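Local coordinates for protein putative methyltransferase (Emericella variicolor, PDB 7DMB) that probably transfers methyl groups from S-adenosylmethionine as a trans-acting methyltransferase of calbistrin biosynthesis, and binds S-adenosyl-L-homocysteine, at residues 27-32 with 359-364; 34-39 with 305-310; 47-52 with 187-192. One frame throughout, in Å; residues are numbered along the deposited sequence.

Interaction 1 of 3, residues 27-32 with 359-364; sequences SNWQTV and EGLHAV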
ATOM      1  N   SER A  27      21.461   6.373  -0.474  1.00 31.41           N
ATOM      2  CA  SER A  27      22.186   7.493  -1.075  1.00 31.48           C
ATOM      3  C   SER A  27      22.435   7.326  -2.578  1.00 28.18           C
ATOM      4  O   SER A  27      22.725   8.317  -3.259  1.00 26.29           O
ATOM      5  CB  SER A  27      23.514   7.727  -0.329  1.00 40.29           C
ATOM      6  OG  SER A  27      24.280   6.532  -0.186  1.00 38.59           O
ATOM      7  N   ASN A  28      22.303   6.127  -3.129  1.00 26.94           N
ATOM      8  CA  ASN A  28      22.468   6.029  -4.575  1.00 25.97           C
ATOM      9  C   ASN A  28      21.185   6.307  -5.349  1.00 25.75           C
ATOM     10  O   ASN A  28      21.218   6.310  -6.585  1.00 25.09           O
ATOM     11  CB  ASN A  28      23.008   4.653  -4.963  1.00 22.57           C
ATOM     12  CG  ASN A  28      24.434   4.437  -4.484  1.00 28.16           C
ATOM     13  OD1 ASN A  28      24.703   3.493  -3.748  1.00 33.28           O
ATOM     14  ND2 ASN A  28      25.344   5.327  -4.869  1.00 26.26           N
ATOM     15  N   TRP A  29      20.068   6.565  -4.673  1.00 21.66           N
ATOM     16  CA  TRP A  29      18.773   6.691  -5.333  1.00 18.95           C
ATOM     17  C   TRP A  29      18.140   8.039  -5.051  1.00 19.43           C
ATOM     18  O   TRP A  29      16.927   8.153  -4.831  1.00 13.11           O
ATOM     19  CB  TRP A  29      17.856   5.552  -4.906  1.00 17.97           C
ATOM     20  CG  TRP A  29      18.488   4.210  -5.111  1.00 19.30           C
ATOM     21  CD1 TRP A  29      19.109   3.763  -6.242  1.00 16.57           C
ATOM     22  CD2 TRP A  29      18.569   3.137  -4.155  1.00 18.89           C
ATOM     23  NE1 TRP A  29      19.557   2.471  -6.060  1.00 20.11           N
ATOM     24  CE2 TRP A  29      19.236   2.062  -4.788  1.00 18.29           C
ATOM     25  CE3 TRP A  29      18.135   2.981  -2.835  1.00 19.30           C
ATOM     26  CZ2 TRP A  29      19.487   0.843  -4.141  1.00 14.19           C
ATOM     27  CZ3 TRP A  29      18.379   1.761  -2.189  1.00 18.02           C
ATOM     28  CH2 TRP A  29      19.058   0.713  -2.850  1.00 18.42           C
ATOM     29  N   GLN A  30      18.956   9.086  -5.071  1.00 19.42           N
ATOM     30  CA  GLN A  30      18.508  10.400  -4.644  1.00 19.59           C
ATOM     31  C   GLN A  30      18.182  11.342  -5.803  1.00 18.52           C
ATOM     32  O   GLN A  30      17.881  12.510  -5.554  1.00 19.98           O
ATOM     33  CB  GLN A  30      19.562  11.031  -3.733  1.00 22.15           C
ATOM     34  CG  GLN A  30      19.693  10.340  -2.386  1.00 27.91           C
ATOM     35  CD  GLN A  30      18.381  10.323  -1.623  1.00 35.33           C
ATOM     36  OE1 GLN A  30      17.750   9.274  -1.470  1.00 35.45           O
ATOM     37  NE2 GLN A  30      17.950  11.494  -1.163  1.00 34.32           N
ATOM     38  N   THR A  31      18.237  10.878  -7.056  1.00 18.19           N
ATOM     39  CA  THR A  31      17.927  11.741  -8.194  1.00 20.22           C
ATOM     40  C   THR A  31      17.103  10.998  -9.241  1.00 19.65           C
ATOM     41  O   THR A  31      17.190   9.774  -9.378  1.00 17.60           O
ATOM     42  CB  THR A  31      19.187  12.295  -8.887  1.00 20.07           C
ATOM     43  OG1 THR A  31      19.775  11.264  -9.695  1.00 21.43           O
ATOM     44  CG2 THR A  31      20.208  12.822  -7.882  1.00 18.28           C
ATOM     45  N   VAL A  32      16.322  11.762 -10.004  1.00 19.46           N
ATOM     46  CA  VAL A  32      15.502  11.239 -11.095  1.00 15.35           C
ATOM     47  C   VAL A  32      16.021  11.822 -12.400  1.00 17.85           C
ATOM     48  O   VAL A  32      16.122  13.048 -12.534  1.00 18.95           O
ATOM     49  CB  VAL A  32      14.019  11.595 -10.907  1.00 17.05           C
ATOM     50  CG1 VAL A  32      13.230  11.303 -12.185  1.00 16.43           C
ATOM     51  CG2 VAL A  32      13.420  10.876  -9.708  1.00 17.12           C
ATOM     52  N   GLU A 359      17.138  -1.606 -14.126  1.00 17.78           N
ATOM     53  CA  GLU A 359      18.424  -1.111 -13.631  1.00 18.21           C
ATOM     54  C   GLU A 359      18.429  -1.005 -12.108  1.00 20.95           C
ATOM     55  O   GLU A 359      18.903  -0.009 -11.556  1.00 25.56           O
ATOM     56  CB  GLU A 359      18.759   0.260 -14.228  1.00 16.08           C
ATOM     57  CG  GLU A 359      18.705   0.350 -15.748  1.00 19.32           C
ATOM     58  CD  GLU A 359      19.016   1.760 -16.274  1.00 28.44           C
ATOM     59  OE1 GLU A 359      19.319   1.893 -17.487  1.00 27.19           O
ATOM     60  OE2 GLU A 359      18.952   2.735 -15.477  1.00 25.36           O
ATOM     61  N   GLY A 360      17.893  -2.007 -11.418  1.00 22.87           N
ATOM     62  CA  GLY A 360      17.688  -1.786 -10.007  1.00 13.54           C
ATOM     63  C   GLY A 360      16.783  -0.588  -9.779  1.00 20.39           C
ATOM     64  O   GLY A 360      16.036  -0.129 -10.665  1.00 20.33           O
ATOM     65  N   LEU A 361      16.865  -0.067  -8.559  1.00 17.73           N
ATOM     66  CA  LEU A 361      16.161   1.162  -8.239  1.00 18.08           C
ATOM     67  C   LEU A 361      16.793   2.345  -8.969  1.00 14.69           C
ATOM     68  O   LEU A 361      17.991   2.366  -9.252  1.00 17.84           O
ATOM     69  CB  LEU A 361      16.173   1.409  -6.721  1.00 17.48           C
ATOM     70  CG  LEU A 361      15.251   0.573  -5.829  1.00 15.83           C
ATOM     71  CD1 LEU A 361      15.579   0.811  -4.360  1.00 13.28           C
ATOM     72  CD2 LEU A 361      13.778   0.894  -6.107  1.00 14.62           C
ATOM     73  N   HIS A 362      15.962   3.336  -9.285  1.00 15.04           N
ATOM     74  CA  HIS A 362      16.418   4.597  -9.853  1.00 13.49           C
ATOM     75  C   HIS A 362      16.399   5.695  -8.799  1.00 15.43           C
ATOM     76  O   HIS A 362      17.420   6.330  -8.536  1.00 19.66           O
ATOM     77  CB  HIS A 362      15.535   4.959 -11.063  1.00 18.49           C
ATOM     78  CG  HIS A 362      15.983   6.164 -11.821  1.00 16.18           C
ATOM     79  ND1 HIS A 362      16.940   6.104 -12.814  1.00 23.64           N
ATOM     80  CD2 HIS A 362      15.572   7.451 -11.771  1.00 15.90           C
ATOM     81  CE1 HIS A 362      17.110   7.310 -13.330  1.00 20.65           C
ATOM     82  NE2 HIS A 362      16.297   8.147 -12.710  1.00 21.16           N
ATOM     83  N   ALA A 363      15.246   5.915  -8.172  1.00 17.10           N
ATOM     84  CA  ALA A 363      15.090   6.889  -7.102  1.00 14.49           C
ATOM     85  C   ALA A 363      14.139   6.319  -6.056  1.00 14.33           C
ATOM     86  O   ALA A 363      13.280   5.488  -6.368  1.00 14.10           O
ATOM     87  CB  ALA A 363      14.556   8.227  -7.629  1.00 15.92           C
ATOM     88  N   VAL A 364      14.321   6.732  -4.802  1.00 15.04           N
ATOM     89  CA  VAL A 364      13.432   6.319  -3.714  1.00 16.46           C
ATOM     90  C   VAL A 364      13.196   7.508  -2.797  1.00 14.79           C
ATOM     91  O   VAL A 364      14.141   8.200  -2.405  1.00 16.19           O
ATOM     92  CB  VAL A 364      13.963   5.132  -2.888  1.00 15.10           C
ATOM     93  CG1 VAL A 364      12.864   4.629  -1.973  1.00 13.05           C
ATOM     94  CG2 VAL A 364      14.408   4.020  -3.763  1.00 14.46           C
TER
HETATM   95  O   HOH W   1      19.798   8.211  -8.242  1.00 24.77           O
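At the edge of the seven-stranded methyltransferase sheet, where outermost strand 358-366 meets the N-terminal segment of the chain, W29 lies against L361. The leucine CD1 sits over one face of the indole, 3.5 Å from the centroid of the W29 six-membered ring and 6° off its normal, a CH-pi contact. L361 CB covers the same ring system nearer its pyrrole end, 3.6 Å from W29 NE1. With CG anti to its carbonyl carbon (chi1 -53°), the W29 indole is laid across the leucine chain at about a right angle, while W29 CB runs beside V364 CG2. The backbones join next to this packing: V364 N donates to W29 O at 3.0 Å. Strand 358-366 is broken here by a classic beta bulge, H362 and A363 both facing L379 of strand 375-382. At the bulge the H362 carbonyl looks toward the N-terminal segment, and a water lies between N28 O and H362 O, 3.0 Å from the latter, with a weak bond from T31 N as well. Farther along, V32 CG2 meets A363 CB at 3.6 Å. The H362 ring swings back toward the N-terminal segment, its CG anti to the backbone N (chi1 -174°), and its edge reaches V32 CA, 3.6 Å from H362 NE2. That nitrogen is hydrogen-bonded to the backbone N of D33.

Interaction 2 of 3, residues 34-39 with 305-310; sequences LQWTPD and KGFLFN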
ATOM      1  N   LEU A  34      14.870  11.151 -16.210  1.00 17.42           N
ATOM      2  CA  LEU A  34      13.944  10.408 -17.059  1.00 17.04           C
ATOM      3  C   LEU A  34      14.555  10.033 -18.407  1.00 18.36           C
ATOM      4  O   LEU A  34      14.238   8.967 -18.948  1.00 17.32           O
ATOM      5  CB  LEU A  34      12.664  11.215 -17.259  1.00 19.07           C
ATOM      6  CG  LEU A  34      11.896  11.509 -15.971  1.00 16.75           C
ATOM      7  CD1 LEU A  34      10.745  12.439 -16.257  1.00 17.75           C
ATOM      8  CD2 LEU A  34      11.387  10.206 -15.347  1.00 16.39           C
ATOM      9  N   GLN A  35      15.421  10.884 -18.962  1.00 22.04           N
ATOM     10  CA  GLN A  35      16.123  10.597 -20.221  1.00 23.79           C
ATOM     11  C   GLN A  35      15.155  10.281 -21.370  1.00 20.39           C
ATOM     12  O   GLN A  35      15.389   9.378 -22.174  1.00 18.76           O
ATOM     13  CB  GLN A  35      17.140   9.466 -20.027  1.00 23.98           C
ATOM     14  CG  GLN A  35      18.342   9.850 -19.152  1.00 24.08           C
ATOM     15  CD  GLN A  35      19.185   8.653 -18.753  1.00 29.22           C
ATOM     16  OE1 GLN A  35      19.164   7.616 -19.414  1.00 33.62           O
ATOM     17  NE2 GLN A  35      19.935   8.791 -17.660  1.00 35.63           N
ATOM     18  N   TRP A  36      14.050  11.023 -21.444  1.00 22.79           N
ATOM     19  CA  TRP A  36      13.077  10.872 -22.527  1.00 22.92           C
ATOM     20  C   TRP A  36      13.246  11.907 -23.634  1.00 24.54           C
ATOM     21  O   TRP A  36      12.686  11.738 -24.723  1.00 20.39           O
ATOM     22  CB  TRP A  36      11.649  10.975 -21.975  1.00 16.04           C
ATOM     23  CG  TRP A  36      11.181   9.770 -21.179  1.00 20.50           C
ATOM     24  CD1 TRP A  36      11.766   8.533 -21.125  1.00 20.90           C
ATOM     25  CD2 TRP A  36      10.029   9.703 -20.330  1.00 20.00           C
ATOM     26  NE1 TRP A  36      11.047   7.703 -20.302  1.00 19.60           N
ATOM     27  CE2 TRP A  36       9.979   8.396 -19.796  1.00 20.68           C
ATOM     28  CE3 TRP A  36       9.032  10.620 -19.973  1.00 17.06           C
ATOM     29  CZ2 TRP A  36       8.974   7.987 -18.921  1.00 18.31           C
ATOM     30  CZ3 TRP A  36       8.034  10.213 -19.111  1.00 15.25           C
ATOM     31  CH2 TRP A  36       8.009   8.902 -18.597  1.00 17.02           C
ATOM     32  N   THR A  37      13.969  12.980 -23.363  1.00 28.68           N
ATOM     33  CA  THR A  37      14.271  14.040 -24.308  1.00 30.90           C
ATOM     34  C   THR A  37      15.729  14.406 -24.095  1.00 36.76           C
ATOM     35  O   THR A  37      16.307  14.074 -23.054  1.00 34.14           O
ATOM     36  CB  THR A  37      13.381  15.270 -24.083  1.00 24.56           C
ATOM     37  OG1 THR A  37      13.469  15.661 -22.708  1.00 34.67           O
ATOM     38  CG2 THR A  37      11.934  14.966 -24.434  1.00 27.35           C
ATOM     39  N   PRO A  38      16.358  15.082 -25.058  1.00 39.22           N
ATOM     40  CA  PRO A  38      17.709  15.598 -24.795  1.00 39.23           C
ATOM     41  C   PRO A  38      17.736  16.604 -23.654  1.00 40.72           C
ATOM     42  O   PRO A  38      18.811  16.854 -23.093  1.00 38.38           O
ATOM     43  CB  PRO A  38      18.119  16.234 -26.131  1.00 44.63           C
ATOM     44  CG  PRO A  38      16.843  16.466 -26.868  1.00 38.12           C
ATOM     45  CD  PRO A  38      15.904  15.382 -26.427  1.00 37.41           C
ATOM     46  N   ASP A  39      16.574  17.154 -23.274  1.00 41.49           N
ATOM     47  CA  ASP A  39      16.421  18.119 -22.186  1.00 47.97           C
ATOM     48  C   ASP A  39      16.904  17.607 -20.831  1.00 47.30           C
ATOM     49  O   ASP A  39      16.997  18.407 -19.891  1.00 50.10           O
ATOM     50  CB  ASP A  39      14.948  18.525 -21.995  1.00 44.19           C
ATOM     51  CG  ASP A  39      14.209  18.828 -23.298  1.00 49.69           C
ATOM     52  OD1 ASP A  39      14.854  19.238 -24.292  1.00 49.44           O
ATOM     53  OD2 ASP A  39      12.967  18.657 -23.319  1.00 48.45           O
ATOM     54  N   LYS A 305      12.542   2.651 -22.793  1.00 20.20           N
ATOM     55  CA  LYS A 305      12.906   3.706 -21.852  1.00 21.23           C
ATOM     56  C   LYS A 305      11.867   3.899 -20.746  1.00 18.47           C
ATOM     57  O   LYS A 305      11.919   4.901 -20.032  1.00 16.96           O
ATOM     58  CB  LYS A 305      13.132   5.024 -22.601  1.00 23.16           C
ATOM     59  CG  LYS A 305      14.361   4.996 -23.535  1.00 26.38           C
ATOM     60  CD  LYS A 305      14.181   5.888 -24.772  1.00 29.13           C
ATOM     61  CE  LYS A 305      15.078   7.123 -24.716  1.00 37.23           C
ATOM     62  NZ  LYS A 305      14.538   8.270 -25.525  1.00 37.26           N
ATOM     63  N   GLY A 306      10.934   2.954 -20.575  1.00 19.70           N
ATOM     64  CA  GLY A 306       9.851   3.132 -19.628  1.00 17.44           C
ATOM     65  C   GLY A 306      10.267   2.939 -18.163  1.00 16.43           C
ATOM     66  O   GLY A 306      11.379   2.521 -17.845  1.00 15.80           O
ATOM     67  N   PHE A 307       9.327   3.260 -17.264  1.00 16.31           N
ATOM     68  CA  PHE A 307       9.561   3.291 -15.826  1.00 12.97           C
ATOM     69  C   PHE A 307       8.447   2.567 -15.091  1.00 15.75           C
ATOM     70  O   PHE A 307       7.268   2.664 -15.461  1.00 13.67           O
ATOM     71  CB  PHE A 307       9.630   4.735 -15.275  1.00 13.56           C
ATOM     72  CG  PHE A 307      10.965   5.409 -15.459  1.00 17.99           C
ATOM     73  CD1 PHE A 307      11.957   5.308 -14.491  1.00 15.52           C
ATOM     74  CD2 PHE A 307      11.226   6.159 -16.600  1.00 19.07           C
ATOM     75  CE1 PHE A 307      13.172   5.939 -14.657  1.00 18.02           C
ATOM     76  CE2 PHE A 307      12.445   6.780 -16.772  1.00 15.14           C
ATOM     77  CZ  PHE A 307      13.412   6.683 -15.807  1.00 16.01           C
ATOM     78  N   LEU A 308       8.833   1.856 -14.035  1.00 14.13           N
ATOM     79  CA  LEU A 308       7.903   1.399 -13.012  1.00 14.96           C
ATOM     80  C   LEU A 308       7.968   2.368 -11.836  1.00 12.43           C
ATOM     81  O   LEU A 308       9.052   2.628 -11.301  1.00 11.75           O
ATOM     82  CB  LEU A 308       8.248  -0.018 -12.551  1.00 13.16           C
ATOM     83  CG  LEU A 308       7.591  -0.436 -11.229  1.00 11.02           C
ATOM     84  CD1 LEU A 308       6.064  -0.477 -11.349  1.00 11.21           C
ATOM     85  CD2 LEU A 308       8.151  -1.768 -10.792  1.00 10.13           C
ATOM     86  N   PHE A 309       6.823   2.920 -11.450  1.00 11.50           N
ATOM     87  CA  PHE A 309       6.719   3.640 -10.190  1.00 10.70           C
ATOM     88  C   PHE A 309       5.941   2.758  -9.229  1.00 12.37           C
ATOM     89  O   PHE A 309       4.764   2.454  -9.466  1.00 10.41           O
ATOM     90  CB  PHE A 309       6.060   5.011 -10.341  1.00 13.21           C
ATOM     91  CG  PHE A 309       5.730   5.649  -9.027  1.00 12.66           C
ATOM     92  CD1 PHE A 309       6.732   6.117  -8.200  1.00 16.65           C
ATOM     93  CD2 PHE A 309       4.424   5.719  -8.587  1.00 11.41           C
ATOM     94  CE1 PHE A 309       6.433   6.670  -6.968  1.00 15.15           C
ATOM     95  CE2 PHE A 309       4.127   6.282  -7.374  1.00 12.64           C
ATOM     96  CZ  PHE A 309       5.136   6.745  -6.557  1.00 11.37           C
ATOM     97  N   ASN A 310       6.609   2.338  -8.161  1.00 10.54           N
ATOM     98  CA  ASN A 310       6.121   1.289  -7.269  1.00 13.78           C
ATOM     99  C   ASN A 310       6.071   1.835  -5.842  1.00 13.38           C
ATOM    100  O   ASN A 310       7.110   2.119  -5.236  1.00 14.76           O
ATOM    101  CB  ASN A 310       7.019   0.054  -7.376  1.00 13.74           C
ATOM    102  CG  ASN A 310       6.472  -1.158  -6.631  1.00 12.93           C
ATOM    103  OD1 ASN A 310       5.264  -1.335  -6.477  1.00 15.07           O
ATOM    104  ND2 ASN A 310       7.378  -2.009  -6.177  1.00 10.25           N
TER
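W36 and K305 make the one direct hydrogen bond between the two segments: W36 NE1 donates to K305 O at 2.9 Å. It is nearly straight, 169° at the hydrogen, and the oxygen lies almost in the indole plane, although the donor stands well above the carbonyl plane of K305. The W36 and K305 side chains run antiparallel alongside one another, bringing W36 CD1 to 4.0 Å from K305 CB. The lysine chain bends twice on its way along the loop, so that K305 CE comes to rest 3.4 Å from Q35 O. A second backbone oxygen of the loop, L34 O, is a polar atom at the edge of the F307 ring, 3.6 Å from F307 CE2.

Apolar packing centres on F307. Its ring presents its edge to W36, F307 CD2 lying 3.7 Å from W36 CZ2; the two ring planes are inclined at 67°, an oblique pairing. Over one face of the phenyl sits L34 CD2, 4.2 Å from the F307 centroid in a CH-pi contact, with the two side chains roughly perpendicular. W36 also packs on M193 and T196 of helix 187-196.

The loop between strands 31-32 and 43-44 is thus laid over the start of strand 306-313, an inner strand of the mixed seven-stranded, 3-2-1-4-5-7-6 sheet of the class I S-adenosylmethionine-dependent methyltransferase fold.

Interaction 3 of 3, residues 47-52 with 187-192; sequences QLLHPT and RPLINL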
ATOM      1  N   GLN A  47      12.559  16.663  -4.421  1.00 21.40           N
ATOM      2  CA  GLN A  47      11.601  17.566  -5.038  1.00 23.03           C
ATOM      3  C   GLN A  47      10.445  16.834  -5.710  1.00 22.88           C
ATOM      4  O   GLN A  47       9.469  17.483  -6.100  1.00 21.78           O
ATOM      5  CB  GLN A  47      12.300  18.464  -6.070  1.00 29.34           C
ATOM      6  CG  GLN A  47      12.649  19.846  -5.542  1.00 36.85           C
ATOM      7  CD  GLN A  47      13.831  19.804  -4.601  1.00 42.00           C
ATOM      8  OE1 GLN A  47      13.731  20.195  -3.429  1.00 43.62           O
ATOM      9  NE2 GLN A  47      14.963  19.312  -5.103  1.00 36.82           N
ATOM     10  N   LEU A  48      10.524  15.513  -5.844  1.00 20.84           N
ATOM     11  CA  LEU A  48       9.579  14.762  -6.662  1.00 21.64           C
ATOM     12  C   LEU A  48       8.770  13.732  -5.888  1.00 20.50           C
ATOM     13  O   LEU A  48       7.592  13.537  -6.196  1.00 18.93           O
ATOM     14  CB  LEU A  48      10.333  14.072  -7.804  1.00 19.84           C
ATOM     15  CG  LEU A  48      11.120  15.040  -8.688  1.00 20.30           C
ATOM     16  CD1 LEU A  48      12.015  14.272  -9.643  1.00 15.90           C
ATOM     17  CD2 LEU A  48      10.157  15.959  -9.448  1.00 20.77           C
ATOM     18  N   LEU A  49       9.386  13.041  -4.924  1.00 16.63           N
ATOM     19  CA  LEU A  49       8.724  12.071  -4.053  1.00 18.75           C
ATOM     20  C   LEU A  49       9.159  12.397  -2.627  1.00 15.03           C
ATOM     21  O   LEU A  49      10.333  12.225  -2.290  1.00 15.26           O
ATOM     22  CB  LEU A  49       9.099  10.622  -4.420  1.00 16.84           C
ATOM     23  CG  LEU A  49       8.932  10.086  -5.856  1.00 20.18           C
ATOM     24  CD1 LEU A  49       9.677   8.748  -6.066  1.00 14.14           C
ATOM     25  CD2 LEU A  49       7.453   9.935  -6.226  1.00 17.30           C
ATOM     26  N   HIS A  50       8.247  12.900  -1.800  1.00 14.66           N
ATOM     27  CA  HIS A  50       8.611  13.264  -0.436  1.00 19.72           C
ATOM     28  C   HIS A  50       7.392  13.115   0.461  1.00 17.36           C
ATOM     29  O   HIS A  50       6.264  12.953  -0.024  1.00 15.59           O
ATOM     30  CB  HIS A  50       9.167  14.694  -0.368  1.00 17.87           C
ATOM     31  CG  HIS A  50       8.192  15.740  -0.796  1.00 14.41           C
ATOM     32  ND1 HIS A  50       7.208  16.227   0.038  1.00 16.41           N
ATOM     33  CD2 HIS A  50       8.053  16.400  -1.973  1.00 17.45           C
ATOM     34  CE1 HIS A  50       6.499  17.138  -0.609  1.00 15.50           C
ATOM     35  NE2 HIS A  50       6.991  17.261  -1.831  1.00 14.44           N
ATOM     36  N   PRO A  51       7.584  13.149   1.782  1.00 19.16           N
ATOM     37  CA  PRO A  51       6.425  13.143   2.685  1.00 18.48           C
ATOM     38  C   PRO A  51       5.605  14.415   2.531  1.00 16.55           C
ATOM     39  O   PRO A  51       6.130  15.489   2.222  1.00 19.89           O
ATOM     40  CB  PRO A  51       7.055  13.054   4.084  1.00 18.72           C
ATOM     41  CG  PRO A  51       8.444  12.499   3.863  1.00 16.35           C
ATOM     42  CD  PRO A  51       8.858  13.067   2.526  1.00 20.66           C
ATOM     43  N   THR A  52       4.294  14.284   2.736  1.00 13.48           N
ATOM     44  CA  THR A  52       3.438  15.460   2.727  1.00 16.28           C
ATOM     45  C   THR A  52       3.454  16.208   4.057  1.00 21.00           C
ATOM     46  O   THR A  52       3.156  17.407   4.078  1.00 18.72           O
ATOM     47  CB  THR A  52       2.000  15.077   2.354  1.00 20.85           C
ATOM     48  OG1 THR A  52       1.399  14.311   3.398  1.00 21.20           O
ATOM     49  CG2 THR A  52       1.981  14.262   1.075  1.00 16.14           C
ATOM     50  N   ARG A 187       2.909  13.884  -6.806  1.00 17.93           N
ATOM     51  CA  ARG A 187       2.429  14.656  -7.955  1.00 19.57           C
ATOM     52  C   ARG A 187       3.538  15.400  -8.708  1.00 18.46           C
ATOM     53  O   ARG A 187       3.443  15.546  -9.937  1.00 16.03           O
ATOM     54  CB  ARG A 187       1.341  15.643  -7.505  1.00 17.83           C
ATOM     55  CG  ARG A 187       0.106  14.959  -6.928  1.00 20.27           C
ATOM     56  CD  ARG A 187      -0.890  15.947  -6.336  1.00 19.10           C
ATOM     57  NE  ARG A 187      -0.390  16.541  -5.101  1.00 22.17           N
ATOM     58  CZ  ARG A 187      -0.956  17.574  -4.491  1.00 28.08           C
ATOM     59  NH1 ARG A 187      -2.049  18.125  -5.009  1.00 25.00           N
ATOM     60  NH2 ARG A 187      -0.425  18.062  -3.372  1.00 21.59           N
ATOM     61  N   PRO A 188       4.578  15.922  -8.035  1.00 16.68           N
ATOM     62  CA  PRO A 188       5.686  16.510  -8.810  1.00 16.36           C
ATOM     63  C   PRO A 188       6.380  15.506  -9.715  1.00 16.97           C
ATOM     64  O   PRO A 188       6.764  15.874 -10.832  1.00 17.62           O
ATOM     65  CB  PRO A 188       6.630  17.058  -7.732  1.00 15.82           C
ATOM     66  CG  PRO A 188       5.749  17.293  -6.551  1.00 22.71           C
ATOM     67  CD  PRO A 188       4.707  16.222  -6.597  1.00 18.97           C
ATOM     68  N   LEU A 189       6.555  14.251  -9.280  1.00 14.05           N
ATOM     69  CA  LEU A 189       7.131  13.248 -10.176  1.00 14.21           C
ATOM     70  C   LEU A 189       6.223  13.001 -11.373  1.00 16.21           C
ATOM     71  O   LEU A 189       6.684  12.948 -12.522  1.00 11.33           O
ATOM     72  CB  LEU A 189       7.374  11.929  -9.450  1.00  9.79           C
ATOM     73  CG  LEU A 189       7.852  10.838 -10.420  1.00 11.94           C
ATOM     74  CD1 LEU A 189       9.190  11.243 -11.013  1.00 12.50           C
ATOM     75  CD2 LEU A 189       7.951   9.443  -9.781  1.00 17.18           C
ATOM     76  N   ILE A 190       4.931  12.791 -11.113  1.00 11.59           N
ATOM     77  CA  ILE A 190       3.996  12.543 -12.201  1.00 11.23           C
ATOM     78  C   ILE A 190       3.953  13.745 -13.131  1.00 13.84           C
ATOM     79  O   ILE A 190       4.007  13.604 -14.359  1.00 17.58           O
ATOM     80  CB  ILE A 190       2.608  12.194 -11.634  1.00 14.83           C
ATOM     81  CG1 ILE A 190       2.680  10.915 -10.789  1.00 12.14           C
ATOM     82  CG2 ILE A 190       1.579  12.054 -12.756  1.00 16.23           C
ATOM     83  CD1 ILE A 190       3.053   9.680 -11.565  1.00 13.06           C
ATOM     84  N   ASN A 191       3.899  14.949 -12.561  1.00 15.07           N
ATOM     85  CA  ASN A 191       3.871  16.148 -13.393  1.00 17.87           C
ATOM     86  C   ASN A 191       5.115  16.235 -14.283  1.00 14.63           C
ATOM     87  O   ASN A 191       5.017  16.583 -15.462  1.00 18.38           O
ATOM     88  CB  ASN A 191       3.720  17.378 -12.501  1.00 15.91           C
ATOM     89  CG  ASN A 191       3.650  18.668 -13.289  1.00 19.47           C
ATOM     90  OD1 ASN A 191       4.584  19.459 -13.273  1.00 20.72           O
ATOM     91  ND2 ASN A 191       2.535  18.884 -13.982  1.00 15.14           N
ATOM     92  N   LEU A 192       6.289  15.893 -13.747  1.00 16.53           N
ATOM     93  CA  LEU A 192       7.516  15.955 -14.540  1.00 15.73           C
ATOM     94  C   LEU A 192       7.451  14.999 -15.731  1.00 17.23           C
ATOM     95  O   LEU A 192       7.760  15.386 -16.865  1.00 16.97           O
ATOM     96  CB  LEU A 192       8.733  15.652 -13.660  1.00 17.70           C
ATOM     97  CG  LEU A 192      10.069  15.493 -14.403  1.00 19.84           C
ATOM     98  CD1 LEU A 192      10.326  16.715 -15.260  1.00 14.52           C
ATOM     99  CD2 LEU A 192      11.257  15.247 -13.433  1.00 17.41           C
TER
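The loop at 47-49, leading into strand 50-51, approaches the first turn of helix 187-196, with L48 and L189 the nearest residues, 4.5 Å between their CA atoms. One backbone bond spans the gap, and it is weak: L189 N to L48 O, 3.3 Å, bent to 134° at the hydrogen. L189 N belongs to the helix's first turn, where amides have no carbonyl four residues back within the helix, and L48 O supplies an acceptor from outside. Farther into the helix the usual pattern takes over, as in L192 N to P188 O.

P188 presents CB to the loop, where P188 CB lies 3.3 Å from Q47 O. L48 does most of the packing and divides its two methyls: CD2 lies over the first turn, 3.7 Å from P188 O, and CD1 reaches one turn on to L192 CD2 at 4.0 Å. At its base L48 CB meets L189 CB. L49 meets L189 obliquely, L49 CD2 lying 3.6 Å from L189 CD2. In L189 a chi1 of 175° sets CG opposite the backbone N, on the way to L49.

Beyond the contact, L49 and L189 both pack on F309 of strand 306-313, tying this corner to the main sheet. On another side of the helix, I190 rests on V216 and L220 of helix 211-220. H50 and T52 bond through their backbones to E185 and L183, so strand 50-51 pairs antiparallel with strand 184-185 just before the helix.

The three contacts lie on the same side of the chain's centre, 13 to 15 Å apart between their centres, and follow the N-terminal segment as it runs over the methyltransferase fold. In chain order the first segments come as 27-32, 34-39 and 47-52, while their partners come in reverse, so interaction 3 is nested within interaction 2, and that within interaction 1. Interactions 1 and 2 reach the same seven-stranded sheet, at strands 358-366 and 306-313, and meet where H362 packs on F307. Interaction 3 uses helix 187-196 and touches both others, through V32 on L48 and L34 on L192. The N-terminal segment thereby joins helix and sheet, away from the S-adenosyl-L-homocysteine site.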